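Local coordinates for heme-binding protein HutZ (Vibrio cholerae, PDB 3TGV), which binds heme and very probably degrades it to biliverdin, releasing the iron, at residues A[51-56]-A[123-128]; A[40-45]-A[82-87]. The protein carries 1 engineered substitution. All blocks are in the same frame, centred on the assembly; numbering follows the deposited sequence.

Contact 1. Residues A[51-56]-A[123-128]; sequences RHARNL and MLFRLQ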
ATOM      1  N   ARG A  51       3.974  11.051   8.157  1.00 26.57           N
ATOM      2  CA  ARG A  51       3.213  11.837   7.197  1.00 29.95           C
ATOM      3  C   ARG A  51       1.743  11.477   7.108  1.00 26.29           C
ATOM      4  O   ARG A  51       0.906  12.361   6.933  1.00 26.29           O
ATOM      5  CB  ARG A  51       3.802  11.704   5.806  1.00 30.72           C
ATOM      6  CG  ARG A  51       5.115  12.374   5.655  1.00 31.03           C
ATOM      7  CD  ARG A  51       5.513  12.490   4.203  1.00 34.54           C
ATOM      8  NE  ARG A  51       6.916  12.866   4.135  1.00 37.91           N
ATOM      9  CZ  ARG A  51       7.694  12.688   3.077  1.00 37.03           C
ATOM     10  NH1 ARG A  51       7.205  12.137   1.971  1.00 30.51           N
ATOM     11  NH2 ARG A  51       8.964  13.065   3.132  1.00 36.42           N
ATOM     12  N   HIS A  52       1.415  10.191   7.186  1.00 24.62           N
ATOM     13  CA  HIS A  52       0.021   9.813   6.931  1.00 27.47           C
ATOM     14  C   HIS A  52      -0.936  10.433   7.959  1.00 27.64           C
ATOM     15  O   HIS A  52      -2.070  10.784   7.636  1.00 28.66           O
ATOM     16  CB  HIS A  52      -0.162   8.286   6.830  1.00 26.00           C
ATOM     17  CG  HIS A  52       0.343   7.530   8.016  1.00 29.10           C
ATOM     18  ND1 HIS A  52       0.274   6.156   8.108  1.00 33.55           N
ATOM     19  CD2 HIS A  52       0.926   7.953   9.163  1.00 28.42           C
ATOM     20  CE1 HIS A  52       0.803   5.766   9.255  1.00 26.44           C
ATOM     21  NE2 HIS A  52       1.196   6.841   9.916  1.00 29.99           N
ATOM     22  N   ALA A  53      -0.465  10.585   9.192  1.00 29.47           N
ATOM     23  CA  ALA A  53      -1.268  11.205  10.241  1.00 27.93           C
ATOM     24  C   ALA A  53      -1.414  12.712  10.025  1.00 29.32           C
ATOM     25  O   ALA A  53      -2.488  13.274  10.218  1.00 29.21           O
ATOM     26  CB  ALA A  53      -0.668  10.914  11.607  1.00 28.24           C
ATOM     27  N   ARG A  54      -0.334  13.370   9.629  1.00 29.22           N
ATOM     28  CA  ARG A  54      -0.406  14.790   9.321  1.00 28.08           C
ATOM     29  C   ARG A  54      -1.225  15.047   8.059  1.00 29.17           C
ATOM     30  O   ARG A  54      -1.923  16.056   7.946  1.00 28.51           O
ATOM     31  CB  ARG A  54       0.995  15.377   9.184  1.00 28.03           C
ATOM     32  CG  ARG A  54       1.698  15.610  10.519  1.00 29.50           C
ATOM     33  CD  ARG A  54       3.123  16.094  10.302  1.00 31.08           C
ATOM     34  NE  ARG A  54       4.065  14.999  10.084  1.00 29.31           N
ATOM     35  CZ  ARG A  54       4.853  14.885   9.019  1.00 24.20           C
ATOM     36  NH1 ARG A  54       4.818  15.805   8.063  1.00 30.41           N
ATOM     37  NH2 ARG A  54       5.689  13.861   8.912  1.00 28.64           N
ATOM     38  N   ASN A  55      -1.146  14.128   7.105  1.00 28.29           N
ATOM     39  CA  ASN A  55      -1.992  14.213   5.911  1.00 28.16           C
ATOM     40  C   ASN A  55      -3.475  14.075   6.230  1.00 29.92           C
ATOM     41  O   ASN A  55      -4.275  14.896   5.803  1.00 30.63           O
ATOM     42  CB  ASN A  55      -1.584  13.180   4.865  1.00 24.38           C
ATOM     43  CG  ASN A  55      -0.293  13.537   4.182  1.00 26.53           C
ATOM     44  OD1 ASN A  55       0.288  14.571   4.457  1.00 25.39           O
ATOM     45  ND2 ASN A  55       0.170  12.676   3.294  1.00 23.85           N
ATOM     46  N   LEU A  56      -3.850  13.048   6.985  1.00 30.48           N
ATOM     47  CA  LEU A  56      -5.271  12.851   7.276  1.00 29.10           C
ATOM     48  C   LEU A  56      -5.839  14.017   8.086  1.00 36.60           C
ATOM     49  O   LEU A  56      -7.043  14.280   8.044  1.00 31.64           O
ATOM     50  CB  LEU A  56      -5.515  11.531   8.002  1.00 29.09           C
ATOM     51  CG  LEU A  56      -5.315  10.263   7.173  1.00 28.01           C
ATOM     52  CD1 LEU A  56      -5.351   9.051   8.086  1.00 28.95           C
ATOM     53  CD2 LEU A  56      -6.353  10.147   6.063  1.00 28.93           C
ATOM     54  N   MET A 123      -2.613   9.339  17.346  1.00 35.94           N
ATOM     55  CA  MET A 123      -3.956   9.826  17.109  1.00 36.62           C
ATOM     56  C   MET A 123      -4.821   8.686  16.589  1.00 35.10           C
ATOM     57  O   MET A 123      -4.333   7.804  15.882  1.00 33.42           O
ATOM     58  CB  MET A 123      -3.916  10.941  16.067  1.00 35.18           C
ATOM     59  CG  MET A 123      -2.886  12.009  16.346  1.00 43.93           C
ATOM     60  SD  MET A 123      -2.727  13.152  14.964  1.00 43.86           S
ATOM     61  CE  MET A 123      -2.925  14.715  15.829  1.00 53.67           C
ATOM     62  N   LEU A 124      -6.103   8.710  16.931  1.00 36.03           N
ATOM     63  CA  LEU A 124      -7.033   7.693  16.452  1.00 35.21           C
ATOM     64  C   LEU A 124      -7.922   8.266  15.359  1.00 35.41           C
ATOM     65  O   LEU A 124      -8.666   9.219  15.590  1.00 38.80           O
ATOM     66  CB  LEU A 124      -7.882   7.176  17.613  1.00 37.07           C
ATOM     67  CG  LEU A 124      -8.996   6.173  17.311  1.00 38.74           C
ATOM     68  CD1 LEU A 124      -8.430   4.873  16.749  1.00 32.65           C
ATOM     69  CD2 LEU A 124      -9.791   5.911  18.574  1.00 39.77           C
ATOM     70  N   PHE A 125      -7.842   7.695  14.163  1.00 32.51           N
ATOM     71  CA  PHE A 125      -8.664   8.169  13.053  1.00 32.44           C
ATOM     72  C   PHE A 125      -9.766   7.177  12.715  1.00 30.97           C
ATOM     73  O   PHE A 125      -9.509   5.986  12.581  1.00 29.52           O
ATOM     74  CB  PHE A 125      -7.819   8.433  11.799  1.00 31.52           C
ATOM     75  CG  PHE A 125      -6.934   9.649  11.898  1.00 33.30           C
ATOM     76  CD1 PHE A 125      -7.357  10.874  11.405  1.00 31.87           C
ATOM     77  CD2 PHE A 125      -5.683   9.561  12.472  1.00 29.49           C
ATOM     78  CE1 PHE A 125      -6.549  11.992  11.489  1.00 33.74           C
ATOM     79  CE2 PHE A 125      -4.872  10.674  12.562  1.00 32.91           C
ATOM     80  CZ  PHE A 125      -5.307  11.891  12.071  1.00 34.31           C
ATOM     81  N   ARG A 126     -10.989   7.680  12.588  1.00 29.69           N
ATOM     82  CA  ARG A 126     -12.086   6.896  12.021  1.00 35.81           C
ATOM     83  C   ARG A 126     -12.134   7.065  10.509  1.00 30.34           C
ATOM     84  O   ARG A 126     -12.098   8.183  10.002  1.00 34.87           O
ATOM     85  CB  ARG A 126     -13.430   7.315  12.616  1.00 38.31           C
ATOM     86  CG  ARG A 126     -14.583   6.994  11.689  1.00 41.32           C
ATOM     87  CD  ARG A 126     -15.882   6.701  12.413  1.00 44.75           C
ATOM     88  NE  ARG A 126     -16.539   7.904  12.903  1.00 51.63           N
ATOM     89  CZ  ARG A 126     -17.858   8.034  13.009  1.00 55.31           C
ATOM     90  NH1 ARG A 126     -18.661   7.037  12.646  1.00 49.95           N
ATOM     91  NH2 ARG A 126     -18.378   9.165  13.475  1.00 54.32           N
ATOM     92  N   LEU A 127     -12.215   5.955   9.784  1.00 31.84           N
ATOM     93  CA  LEU A 127     -12.270   6.016   8.331  1.00 29.08           C
ATOM     94  C   LEU A 127     -13.571   5.412   7.840  1.00 30.47           C
ATOM     95  O   LEU A 127     -13.859   4.250   8.116  1.00 27.77           O
ATOM     96  CB  LEU A 127     -11.098   5.252   7.728  1.00 28.62           C
ATOM     97  CG  LEU A 127      -9.759   5.466   8.416  1.00 28.26           C
ATOM     98  CD1 LEU A 127      -8.733   4.563   7.775  1.00 29.09           C
ATOM     99  CD2 LEU A 127      -9.340   6.918   8.324  1.00 29.30           C
ATOM    100  N   GLN A 128     -14.339   6.203   7.096  1.00 31.81           N
ATOM    101  CA  GLN A 128     -15.669   5.806   6.637  1.00 32.91           C
ATOM    102  C   GLN A 128     -15.757   5.787   5.121  1.00 31.88           C
ATOM    103  O   GLN A 128     -15.565   6.815   4.468  1.00 32.00           O
ATOM    104  CB  GLN A 128     -16.728   6.754   7.199  1.00 35.32           C
ATOM    105  CG  GLN A 128     -16.613   6.960   8.695  1.00 36.55           C
ATOM    106  CD  GLN A 128     -17.750   7.772   9.262  1.00 47.31           C
ATOM    107  OE1 GLN A 128     -17.620   8.982   9.480  1.00 50.98           O
ATOM    108  NE2 GLN A 128     -18.874   7.114   9.515  1.00 45.75           N
TER

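Contact 2. Residues A[40-45]-A[82-87]; sequences EGYFVL and LTFDAV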
ATOM      1  N   GLU A  40     -19.063   1.591  13.192  1.00 40.16           N
ATOM      2  CA  GLU A  40     -18.767   3.015  13.066  1.00 42.54           C
ATOM      3  C   GLU A  40     -17.732   3.316  11.981  1.00 40.84           C
ATOM      4  O   GLU A  40     -17.541   4.472  11.607  1.00 40.20           O
ATOM      5  CB  GLU A  40     -18.250   3.554  14.404  1.00 46.41           C
ATOM      6  CG  GLU A  40     -18.987   3.029  15.622  1.00 48.96           C
ATOM      7  CD  GLU A  40     -20.308   3.740  15.847  1.00 57.96           C
ATOM      8  OE1 GLU A  40     -20.303   4.830  16.465  1.00 61.88           O
ATOM      9  OE2 GLU A  40     -21.351   3.212  15.403  1.00 61.01           O
ATOM     10  N   GLY A  41     -17.049   2.279  11.499  1.00 38.57           N
ATOM     11  CA  GLY A  41     -16.073   2.427  10.431  1.00 35.64           C
ATOM     12  C   GLY A  41     -14.789   1.662  10.695  1.00 34.45           C
ATOM     13  O   GLY A  41     -14.741   0.781  11.554  1.00 35.24           O
ATOM     14  N   TYR A  42     -13.741   1.997   9.949  1.00 30.33           N
ATOM     15  CA  TYR A  42     -12.427   1.416  10.189  1.00 31.04           C
ATOM     16  C   TYR A  42     -11.594   2.375  11.038  1.00 29.99           C
ATOM     17  O   TYR A  42     -11.699   3.590  10.893  1.00 32.90           O
ATOM     18  CB  TYR A  42     -11.718   1.121   8.871  1.00 29.85           C
ATOM     19  CG  TYR A  42     -12.364   0.032   8.030  1.00 32.02           C
ATOM     20  CD1 TYR A  42     -11.804  -1.238   7.958  1.00 31.04           C
ATOM     21  CD2 TYR A  42     -13.523   0.275   7.317  1.00 28.88           C
ATOM     22  CE1 TYR A  42     -12.377  -2.239   7.187  1.00 33.02           C
ATOM     23  CE2 TYR A  42     -14.113  -0.725   6.543  1.00 33.83           C
ATOM     24  CZ  TYR A  42     -13.534  -1.978   6.487  1.00 35.60           C
ATOM     25  OH  TYR A  42     -14.110  -2.974   5.720  1.00 40.59           O
ATOM     26  N   PHE A  43     -10.770   1.835  11.924  1.00 30.28           N
ATOM     27  CA  PHE A  43      -9.986   2.685  12.811  1.00 33.29           C
ATOM     28  C   PHE A  43      -8.510   2.342  12.783  1.00 29.74           C
ATOM     29  O   PHE A  43      -8.131   1.174  12.854  1.00 31.85           O
ATOM     30  CB  PHE A  43     -10.516   2.609  14.242  1.00 30.95           C
ATOM     31  CG  PHE A  43     -11.914   3.133  14.390  1.00 35.84           C
ATOM     32  CD1 PHE A  43     -12.142   4.417  14.867  1.00 36.21           C
ATOM     33  CD2 PHE A  43     -13.005   2.342  14.044  1.00 33.58           C
ATOM     34  CE1 PHE A  43     -13.435   4.900  14.998  1.00 39.79           C
ATOM     35  CE2 PHE A  43     -14.290   2.817  14.171  1.00 34.10           C
ATOM     36  CZ  PHE A  43     -14.511   4.094  14.646  1.00 36.50           C
ATOM     37  N   VAL A  44      -7.682   3.374  12.680  1.00 27.86           N
ATOM     38  CA  VAL A  44      -6.238   3.206  12.798  1.00 30.12           C
ATOM     39  C   VAL A  44      -5.684   4.131  13.873  1.00 33.39           C
ATOM     40  O   VAL A  44      -6.193   5.233  14.070  1.00 30.90           O
ATOM     41  CB  VAL A  44      -5.525   3.498  11.474  1.00 31.65           C
ATOM     42  CG1 VAL A  44      -5.960   2.483  10.410  1.00 27.65           C
ATOM     43  CG2 VAL A  44      -5.808   4.930  11.024  1.00 28.78           C
ATOM     44  N   LEU A  45      -4.642   3.667  14.557  1.00 32.29           N
ATOM     45  CA  LEU A  45      -3.998   4.417  15.633  1.00 31.94           C
ATOM     46  C   LEU A  45      -2.565   4.713  15.218  1.00 32.69           C
ATOM     47  O   LEU A  45      -1.701   3.843  15.295  1.00 30.56           O
ATOM     48  CB  LEU A  45      -4.007   3.603  16.929  1.00 33.05           C
ATOM     49  CG  LEU A  45      -3.406   4.265  18.179  1.00 34.69           C
ATOM     50  CD1 LEU A  45      -4.165   5.537  18.523  1.00 33.00           C
ATOM     51  CD2 LEU A  45      -3.394   3.310  19.362  1.00 34.35           C
ATOM     52  N   LEU A  82      -9.173  -6.147  -1.236  1.00 23.20           N
ATOM     53  CA  LEU A  82     -10.358  -5.303  -1.111  1.00 22.09           C
ATOM     54  C   LEU A  82      -9.875  -3.868  -1.117  1.00 25.10           C
ATOM     55  O   LEU A  82      -8.952  -3.532  -0.378  1.00 25.40           O
ATOM     56  CB  LEU A  82     -11.043  -5.531   0.234  1.00 22.39           C
ATOM     57  CG  LEU A  82     -11.634  -6.901   0.567  1.00 24.82           C
ATOM     58  CD1 LEU A  82     -12.250  -6.870   1.942  1.00 26.68           C
ATOM     59  CD2 LEU A  82     -12.666  -7.334  -0.487  1.00 25.09           C
ATOM     60  N   THR A  83     -10.486  -3.009  -1.921  1.00 25.08           N
ATOM     61  CA  THR A  83     -10.055  -1.609  -1.973  1.00 26.35           C
ATOM     62  C   THR A  83     -11.266  -0.682  -1.937  1.00 31.61           C
ATOM     63  O   THR A  83     -12.324  -0.987  -2.519  1.00 27.73           O
ATOM     64  CB  THR A  83      -9.217  -1.327  -3.239  1.00 32.95           C
ATOM     65  OG1 THR A  83      -8.183  -2.311  -3.364  1.00 35.07           O
ATOM     66  CG2 THR A  83      -8.562   0.047  -3.158  1.00 31.79           C
ATOM     67  N   PHE A  84     -11.116   0.443  -1.249  1.00 23.39           N
ATOM     68  CA  PHE A  84     -12.174   1.442  -1.167  1.00 25.28           C
ATOM     69  C   PHE A  84     -11.601   2.777  -0.726  1.00 28.76           C
ATOM     70  O   PHE A  84     -10.547   2.822  -0.090  1.00 26.85           O
ATOM     71  CB  PHE A  84     -13.288   0.997  -0.212  1.00 25.94           C
ATOM     72  CG  PHE A  84     -12.831   0.722   1.200  1.00 30.20           C
ATOM     73  CD1 PHE A  84     -12.251  -0.490   1.530  1.00 30.46           C
ATOM     74  CD2 PHE A  84     -13.020   1.664   2.206  1.00 28.52           C
ATOM     75  CE1 PHE A  84     -11.835  -0.753   2.832  1.00 28.68           C
ATOM     76  CE2 PHE A  84     -12.606   1.404   3.520  1.00 27.84           C
ATOM     77  CZ  PHE A  84     -12.020   0.191   3.825  1.00 30.10           C
ATOM     78  N   ASP A  85     -12.282   3.860  -1.085  1.00 27.55           N
ATOM     79  CA  ASP A  85     -11.899   5.193  -0.642  1.00 28.54           C
ATOM     80  C   ASP A  85     -12.741   5.542   0.564  1.00 32.58           C
ATOM     81  O   ASP A  85     -13.811   4.962   0.752  1.00 29.81           O
ATOM     82  CB  ASP A  85     -12.102   6.225  -1.749  1.00 35.59           C
ATOM     83  CG  ASP A  85     -11.183   5.995  -2.941  1.00 36.37           C
ATOM     84  OD1 ASP A  85     -10.225   5.194  -2.828  1.00 32.83           O
ATOM     85  OD2 ASP A  85     -11.422   6.613  -4.001  1.00 42.41           O
ATOM     86  N   ALA A  86     -12.255   6.477   1.384  1.00 29.05           N
ATOM     87  CA  ALA A  86     -12.905   6.820   2.644  1.00 29.90           C
ATOM     88  C   ALA A  86     -12.697   8.281   3.037  1.00 31.95           C
ATOM     89  O   ALA A  86     -11.887   8.983   2.452  1.00 28.16           O
ATOM     90  CB  ALA A  86     -12.407   5.902   3.762  1.00 28.45           C
ATOM     91  N   VAL A  87     -13.448   8.727   4.038  1.00 33.93           N
ATOM     92  CA  VAL A  87     -13.279  10.055   4.610  1.00 35.74           C
ATOM     93  C   VAL A  87     -12.767   9.907   6.029  1.00 33.10           C
ATOM     94  O   VAL A  87     -13.364   9.192   6.832  1.00 35.90           O
ATOM     95  CB  VAL A  87     -14.602  10.824   4.656  1.00 37.29           C
ATOM     96  CG1 VAL A  87     -14.391  12.192   5.312  1.00 37.85           C
ATOM     97  CG2 VAL A  87     -15.173  10.963   3.259  1.00 41.89           C
TER

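Contact 1. Residues A[51-56]-A[123-128]
Helix 51-58 packs on strand 122-129 through Leu-56 and Ala-53, which meet Phe-125 with the CA atoms of Leu-56 and Phe-125 8.2 Å apart, within the split β-barrel fold of the FMN-binding clan. The CA atoms of Ala-53 and Met-123 come to 7.5 Å, and side chains fill the interval. The strand alternates: Phe-125 points to the barrel interior and the helix, Leu-124 and Arg-126 to the opposite face of the sheet. Phe-125 carries its CG beside the backbone N (chi1 -72°), which sends the ring out from the strand to the helix. There Leu-56 lies over one ring face: its CB is 3.7 Å from Phe-125 CE1 and 28° off the ring normal at the centroid, a CH-π contact. Leu-56 CD1 reaches the same ring near the rim, 4.2 Å from Phe-125 CG. Leucine suits the place because CB and the CD1 methyl both lie over the same face, apolar carbon on a buried ring, and it continues onto Val-62 of strand 61-67 and Ala-88 of strand 81-91. The helix is also tied down by polar bonds, from His-52 ND1 to Ser-31 OG and from Asn-55 ND2 to Thr-21 OG1. Alanine keeps position 53 slim enough for the ring to come near the helix backbone: Ala-53 CB lies 4.3 Å from Phe-125 CE2, and Ala-53 O approaches Phe-125 CZ obliquely at 3.6 Å.

Contact 2. Residues A[40-45]-A[82-87]
Tyr-42 and Phe-84 project toward each other from strands 41-47 and 81-91 and meet ring to ring in the interior of the barrel. Their planes are inclined at 40° and the centroids lie 5.0 Å apart, so the pair is neither a parallel stack nor a T-shaped one. Phe-84 presents its far end: CZ sits over one face of the Tyr-42 ring, displaced toward the rim, and is 3.6 Å from Tyr-42 CE2. CE2 of Phe-84 follows at 4.0 Å from the same Tyr-42 atom. Phe-84 holds CG between its backbone N and carbonyl carbon (chi1 58°), the less usual choice for an aromatic, and from there the ring extends across to the tyrosine. Strand 122-129 lies between the two strands, pairing with each, and long aromatic side chains suit the gap they span, 11.4 Å from Tyr-42 CA to Phe-84 CA. Ile-64 and Pro-129 also touch Phe-84, while Met-66 packs on Tyr-42. The hydroxyl of Tyr-42 is hydrogen-bonded to Arg-11 NH2 of helix 3-13. The tyrosine thus divides its work: its polar end is satisfied elsewhere, and cohesion with Phe-84 comes from dispersion and exclusion of water.

How the contacts relate
Both contacts are buried, but contact 2 lies nearer the centre of the chain. Contact 2 joins two strands across the intervening strand, inside the barrel, whereas contact 1 packs a helix on inward-facing side chains, at one end of the barrel. Strand 122-129 connects them, pairing antiparallel with strand 41-47 on one side and strand 81-91 on the other; Leu-127 N probably bonds to Tyr-42 O at 2.7 Å, and Gln-128 O to Val-87 N. Each contact is apolar and without a hydrogen bond of its own, yet contact 1 sets aliphatic carbon on an aromatic face, while contact 2 tilts one ring against another. Strand 41-47 is followed in the chain by helix 51-58, so the first segments of both lie on successive elements.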